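Local structure of RagA protein (6SLN) at residues M432-G446 / A462-M476. The protein is a TonB-dependent receptor of the outer membrane that probably imports nutrients through a beta-barrel closed by a plug domain. Numbering follows the deposited sequence.
With C8E ((hydroxyethyloxy)tri(ethyloxy)octane), chain I.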
loop_
_atom_site.group_PDB
_atom_site.type_symbol
_atom_site.label_atom_id
_atom_site.label_comp_id
_atom_site.label_asym_id
_atom_site.label_seq_id
_atom_site.Cartn_x
_atom_site.Cartn_y
_atom_site.Cartn_z
ATOM N N MET A 432 16.090 -14.206 8.396
ATOM C CA MET A 432 14.837 -13.895 9.066
ATOM C C MET A 432 14.317 -12.506 8.723
ATOM O O MET A 432 13.190 -12.167 9.096
ATOM C CB MET A 432 15.029 -14.019 10.578
ATOM C CG MET A 432 15.656 -15.333 10.999
ATOM S SD MET A 432 14.546 -16.764 10.774
ATOM C CE MET A 432 15.305 -17.559 9.368
ATOM N N ARG A 433 15.107 -11.701 8.018
ATOM C CA ARG A 433 14.741 -10.332 7.650
ATOM C C ARG A 433 15.056 -10.078 6.178
ATOM O O ARG A 433 15.886 -9.228 5.833
ATOM C CB ARG A 433 15.470 -9.333 8.544
ATOM C CG ARG A 433 14.592 -8.695 9.579
ATOM C CD ARG A 433 14.033 -9.690 10.554
ATOM N NE ARG A 433 13.779 -9.062 11.837
ATOM C CZ ARG A 433 13.283 -9.712 12.880
ATOM N NH1 ARG A 433 12.981 -11.001 12.775
ATOM N NH2 ARG A 433 13.070 -9.064 14.019
ATOM N N PRO A 434 14.427 -10.824 5.281
ATOM C CA PRO A 434 14.588 -10.536 3.850
ATOM C C PRO A 434 14.061 -9.156 3.504
ATOM O O PRO A 434 13.146 -8.632 4.148
ATOM C CB PRO A 434 13.748 -11.621 3.172
ATOM C CG PRO A 434 12.706 -11.948 4.200
ATOM C CD PRO A 434 13.445 -11.891 5.518
ATOM N N PHE A 435 14.642 -8.582 2.453
ATOM C CA PHE A 435 14.271 -7.258 1.975
ATOM C C PHE A 435 14.685 -7.153 0.521
ATOM O O PHE A 435 15.842 -7.414 0.193
ATOM C CB PHE A 435 14.957 -6.156 2.791
ATOM C CG PHE A 435 14.738 -4.765 2.253
ATOM C CD1 PHE A 435 15.538 -4.257 1.231
ATOM C CD2 PHE A 435 13.740 -3.952 2.780
ATOM C CE1 PHE A 435 15.344 -2.961 0.734
ATOM C CE2 PHE A 435 13.549 -2.659 2.295
ATOM C CZ PHE A 435 14.361 -2.165 1.267
ATOM N N SER A 436 13.760 -6.759 -0.340
ATOM C CA SER A 436 14.114 -6.389 -1.698
ATOM C C SER A 436 13.499 -5.042 -2.002
ATOM O O SER A 436 12.594 -4.585 -1.309
ATOM C CB SER A 436 13.633 -7.394 -2.738
ATOM O OG SER A 436 12.291 -7.748 -2.507
ATOM N N SER A 437 14.022 -4.413 -3.049
ATOM C CA SER A 437 13.480 -3.183 -3.583
ATOM C C SER A 437 13.750 -3.233 -5.070
ATOM O O SER A 437 14.894 -3.423 -5.481
ATOM C CB SER A 437 14.122 -1.949 -2.946
ATOM O OG SER A 437 14.156 -0.845 -3.845
ATOM N N GLU A 438 12.704 -3.115 -5.872
ATOM C CA GLU A 438 12.851 -2.940 -7.306
ATOM C C GLU A 438 12.348 -1.548 -7.660
ATOM O O GLU A 438 11.219 -1.169 -7.302
ATOM C CB GLU A 438 12.098 -4.018 -8.084
ATOM C CG GLU A 438 12.783 -5.357 -8.044
ATOM C CD GLU A 438 13.169 -5.856 -9.424
ATOM O OE1 GLU A 438 13.944 -6.846 -9.511
ATOM O OE2 GLU A 438 12.680 -5.262 -10.416
ATOM N N SER A 439 13.201 -0.787 -8.332
ATOM C CA SER A 439 12.858 0.531 -8.825
ATOM C C SER A 439 12.803 0.491 -10.338
ATOM O O SER A 439 13.736 -0.002 -10.989
ATOM C CB SER A 439 13.865 1.584 -8.366
ATOM O OG SER A 439 13.430 2.216 -7.179
ATOM N N HIS A 440 11.719 1.020 -10.894
ATOM C CA HIS A 440 11.592 1.166 -12.335
ATOM C C HIS A 440 11.763 2.653 -12.636
ATOM O O HIS A 440 10.852 3.458 -12.396
ATOM C CB HIS A 440 10.265 0.584 -12.826
ATOM C CG HIS A 440 10.143 -0.894 -12.592
ATOM N ND1 HIS A 440 8.963 -1.497 -12.210
ATOM C CD2 HIS A 440 11.071 -1.885 -12.649
ATOM C CE1 HIS A 440 9.166 -2.794 -12.058
ATOM N NE2 HIS A 440 10.434 -3.053 -12.318
ATOM N N GLN A 441 12.950 3.000 -13.140
ATOM C CA GLN A 441 13.315 4.358 -13.510
ATOM C C GLN A 441 13.117 4.553 -15.003
ATOM O O GLN A 441 13.614 3.758 -15.806
ATOM C CB GLN A 441 14.773 4.658 -13.142
ATOM C CG GLN A 441 15.157 6.121 -13.281
ATOM C CD GLN A 441 14.395 6.992 -12.290
ATOM O OE1 GLN A 441 13.990 6.517 -11.213
ATOM N NE2 GLN A 441 14.189 8.269 -12.643
ATOM N N ALA A 442 12.402 5.612 -15.367
ATOM C CA ALA A 442 12.326 6.056 -16.748
ATOM C C ALA A 442 12.520 7.556 -16.786
ATOM O O ALA A 442 11.999 8.286 -15.936
ATOM C CB ALA A 442 11.006 5.715 -17.393
ATOM N N ASN A 443 13.273 8.003 -17.779
ATOM C CA ASN A 443 13.623 9.405 -17.952
ATOM C C ASN A 443 13.410 9.718 -19.421
ATOM O O ASN A 443 14.119 9.183 -20.281
ATOM C CB ASN A 443 15.068 9.666 -17.511
ATOM C CG ASN A 443 15.394 9.046 -16.148
ATOM O OD1 ASN A 443 14.805 9.408 -15.115
ATOM N ND2 ASN A 443 16.346 8.121 -16.138
ATOM N N VAL A 444 12.419 10.549 -19.721
ATOM C CA VAL A 444 11.891 10.673 -21.080
ATOM C C VAL A 444 12.024 12.134 -21.498
ATOM O O VAL A 444 11.175 12.961 -21.157
ATOM C CB VAL A 444 10.439 10.188 -21.162
ATOM C CG1 VAL A 444 9.962 10.143 -22.586
ATOM C CG2 VAL A 444 10.316 8.806 -20.573
ATOM N N ASN A 445 13.085 12.456 -22.236
ATOM C CA ASN A 445 13.412 13.821 -22.623
ATOM C C ASN A 445 13.245 13.963 -24.123
ATOM O O ASN A 445 13.730 13.122 -24.880
ATOM C CB ASN A 445 14.849 14.164 -22.243
ATOM C CG ASN A 445 15.319 13.403 -21.021
ATOM O OD1 ASN A 445 15.959 12.370 -21.153
ATOM N ND2 ASN A 445 15.018 13.916 -19.825
ATOM N N GLY A 446 12.568 15.024 -24.538
ATOM C CA GLY A 446 12.502 15.373 -25.942
ATOM C C GLY A 446 12.737 16.858 -26.115
ATOM O O GLY A 446 12.398 17.665 -25.249
ATOM N N ALA A 462 11.608 19.181 -23.062
ATOM C CA ALA A 462 10.647 18.747 -22.068
ATOM C C ALA A 462 10.996 17.324 -21.683
ATOM O O ALA A 462 11.442 16.534 -22.521
ATOM C CB ALA A 462 9.198 18.850 -22.585
ATOM N N GLY A 463 10.803 17.012 -20.412
ATOM C CA GLY A 463 11.141 15.701 -19.907
ATOM C C GLY A 463 10.390 15.404 -18.634
ATOM O O GLY A 463 9.993 16.312 -17.897
ATOM N N VAL A 464 10.190 14.118 -18.375
ATOM C CA VAL A 464 9.661 13.658 -17.103
ATOM C C VAL A 464 10.512 12.476 -16.671
ATOM O O VAL A 464 10.844 11.610 -17.487
ATOM C CB VAL A 464 8.164 13.293 -17.194
ATOM C CG1 VAL A 464 7.903 12.261 -18.304
ATOM C CG2 VAL A 464 7.642 12.804 -15.853
ATOM N N ASP A 465 10.933 12.490 -15.418
ATOM C CA ASP A 465 11.659 11.394 -14.809
ATOM C C ASP A 465 10.702 10.715 -13.849
ATOM O O ASP A 465 10.147 11.368 -12.956
ATOM C CB ASP A 465 12.900 11.890 -14.068
ATOM C CG ASP A 465 14.012 12.266 -15.009
ATOM O OD1 ASP A 465 13.746 12.361 -16.226
ATOM O OD2 ASP A 465 15.144 12.464 -14.545
ATOM N N ILE A 466 10.503 9.417 -14.026
ATOM C CA ILE A 466 9.528 8.683 -13.238
ATOM C C ILE A 466 10.252 7.595 -12.461
ATOM O O ILE A 466 11.070 6.854 -13.019
ATOM C CB ILE A 466 8.410 8.104 -14.124
ATOM C CG1 ILE A 466 7.730 9.236 -14.895
ATOM C CG2 ILE A 466 7.386 7.354 -13.283
ATOM C CD1 ILE A 466 6.543 8.772 -15.738
ATOM N N THR A 467 9.972 7.524 -11.170
ATOM C CA THR A 467 10.471 6.458 -10.323
ATOM C C THR A 467 9.270 5.772 -9.699
ATOM O O THR A 467 8.417 6.441 -9.098
ATOM C CB THR A 467 11.407 6.979 -9.218
ATOM O OG1 THR A 467 12.371 7.893 -9.766
ATOM C CG2 THR A 467 12.116 5.817 -8.553
ATOM N N ASN A 468 9.194 4.450 -9.865
ATOM C CA ASN A 468 8.255 3.610 -9.129
ATOM C C ASN A 468 9.046 2.502 -8.456
ATOM O O ASN A 468 9.749 1.732 -9.127
ATOM C CB ASN A 468 7.187 2.994 -10.032
ATOM C CG ASN A 468 6.148 3.985 -10.465
ATOM O OD1 ASN A 468 5.314 4.421 -9.665
ATOM N ND2 ASN A 468 6.178 4.341 -11.748
ATOM N N THR A 469 8.908 2.409 -7.141
ATOM C CA THR A 469 9.699 1.499 -6.345
ATOM C C THR A 469 8.779 0.683 -5.463
ATOM O O THR A 469 7.890 1.231 -4.804
ATOM C CB THR A 469 10.700 2.264 -5.492
ATOM O OG1 THR A 469 11.397 3.189 -6.332
ATOM C CG2 THR A 469 11.681 1.302 -4.823
ATOM N N ARG A 470 8.991 -0.616 -5.465
ATOM C CA ARG A 470 8.335 -1.515 -4.535
ATOM C C ARG A 470 9.398 -2.085 -3.610
ATOM O O ARG A 470 10.439 -2.579 -4.065
ATOM C CB ARG A 470 7.595 -2.633 -5.277
ATOM C CG ARG A 470 6.325 -2.135 -5.982
ATOM C CD ARG A 470 5.231 -1.889 -4.969
ATOM N NE ARG A 470 4.561 -3.127 -4.588
ATOM C CZ ARG A 470 4.877 -3.848 -3.508
ATOM N NH1 ARG A 470 5.849 -3.448 -2.695
ATOM N NH2 ARG A 470 4.215 -4.965 -3.223
ATOM N N THR A 471 9.164 -1.975 -2.319
ATOM C CA THR A 471 10.020 -2.633 -1.357
ATOM C C THR A 471 9.170 -3.622 -0.597
ATOM O O THR A 471 7.955 -3.441 -0.438
ATOM C CB THR A 471 10.687 -1.658 -0.393
ATOM O OG1 THR A 471 9.686 -1.015 0.407
ATOM C CG2 THR A 471 11.439 -0.642 -1.174
ATOM N N SER A 472 9.832 -4.682 -0.154
ATOM C CA SER A 472 9.178 -5.803 0.482
ATOM C C SER A 472 10.044 -6.218 1.646
ATOM O O SER A 472 11.262 -6.340 1.500
ATOM C CB SER A 472 8.995 -6.965 -0.497
ATOM O OG SER A 472 8.238 -7.966 0.137
ATOM N N SER A 473 9.424 -6.429 2.791
ATOM C CA SER A 473 10.174 -6.717 3.997
ATOM C C SER A 473 9.383 -7.712 4.835
ATOM O O SER A 473 8.158 -7.601 4.956
ATOM C CB SER A 473 10.467 -5.419 4.769
ATOM O OG SER A 473 10.482 -5.641 6.168
ATOM N N LYS A 474 10.086 -8.689 5.409
ATOM C CA LYS A 474 9.427 -9.745 6.160
ATOM C C LYS A 474 10.124 -9.969 7.493
ATOM O O LYS A 474 11.341 -9.802 7.615
ATOM C CB LYS A 474 9.398 -11.069 5.366
ATOM C CG LYS A 474 8.309 -11.124 4.300
ATOM C CD LYS A 474 8.158 -12.514 3.750
ATOM C CE LYS A 474 8.215 -12.487 2.248
ATOM N NZ LYS A 474 7.589 -13.701 1.677
ATOM N N ARG A 475 9.325 -10.343 8.486
ATOM C CA ARG A 475 9.794 -10.938 9.738
ATOM C C ARG A 475 9.335 -12.396 9.721
ATOM O O ARG A 475 8.150 -12.679 9.921
ATOM C CB ARG A 475 9.231 -10.187 10.941
ATOM C CG ARG A 475 10.249 -9.864 11.980
ATOM C CD ARG A 475 9.695 -9.139 13.236
ATOM N NE ARG A 475 9.049 -7.849 12.960
ATOM C CZ ARG A 475 9.652 -6.751 12.499
ATOM N NH1 ARG A 475 10.954 -6.738 12.238
ATOM N NH2 ARG A 475 8.932 -5.652 12.288
ATOM N N MET A 476 10.268 -13.319 9.493
ATOM C CA MET A 476 9.918 -14.719 9.226
ATOM C C MET A 476 9.292 -15.395 10.448
ATOM O O MET A 476 9.828 -15.294 11.556
ATOM C CB MET A 476 11.159 -15.489 8.775
ATOM C CG MET A 476 11.698 -15.028 7.413
ATOM S SD MET A 476 10.409 -14.965 6.136
ATOM C CE MET A 476 9.875 -16.663 6.225
HETATM C C1 C8E I . 21.446 -6.181 -19.299
HETATM C C2 C8E I . 20.146 -6.007 -20.088
HETATM C C3 C8E I . 19.671 -4.553 -20.170
HETATM C C4 C8E I . 18.141 -4.429 -20.061
HETATM C C5 C8E I . 17.707 -3.108 -19.410
HETATM C C6 C8E I . 16.431 -2.479 -19.984
HETATM C C7 C8E I . 15.933 -1.319 -19.109
HETATM C C8 C8E I . 14.402 -1.209 -19.109
HETATM O O9 C8E I . 13.919 -0.559 -17.943
HETATM C C10 C8E I . 12.974 0.473 -18.184
HETATM C C11 C8E I . 12.104 0.717 -16.942
HETATM O O12 C8E I . 11.058 1.649 -17.186
HETATM C C13 C8E I . 9.971 1.593 -16.266
HETATM C C14 C8E I . 9.380 3.001 -16.076
HETATM O O15 C8E I . 8.066 3.074 -15.544
HETATM C C16 C8E I . 7.140 3.640 -16.465
HETATM C C17 C8E I . 7.655 4.895 -17.202
HETATM O O18 C8E I . 6.857 5.261 -18.332
HETATM C C19 C8E I . 7.135 6.548 -18.867
HETATM C C20 C8E I . 5.989 7.032 -19.762
HETATM O O21 C8E I . 6.300 8.192 -20.518
#
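Strands 435-446 and 462-475 pair antiparallel as arms of a beta hairpin in the wall of the TonB-dependent barrel. Paired backbone bonds run from S436/S472 to G446/A462, among them I466 N to A442 O at 2.7 Å; beyond S436 only single bonds follow, the one from K474 N to P434 O weak. The face bearing Q441 and T467 lies against helix 169-173, where V171 touches both side chains. Q441 starts out with CG anti to its own N (chi1 -170°), then bends at chi2 (65°), which swings the amide across to T467. There OG1 of T467 donates to OE1 of Q441 over 2.6 Å, in the amide plane and on a lone pair. Farther along this face, F435 lays its ring obliquely by T471, CE2 standing 4.1 Å from CB, while CB of S473 comes in at the ring edge.

On the other face, H440 and A442 meet the detergent C8E, whose C14 sits 3.4 Å from A442 CB. H440 ND1 bonds N468 ND2 of the second subunit, which ties this face into the dimer contact, while N468 OD1 takes a bond from R495 of its own chain.

Where the strands end, R433 and R475 come together although both are cationic, each with a carboxylate of its own, D482 and E488 respectively. The two guanidinium planes stand 68° apart, and R475 CG rests 3.0 Å above the centre of the R433 guanidinium.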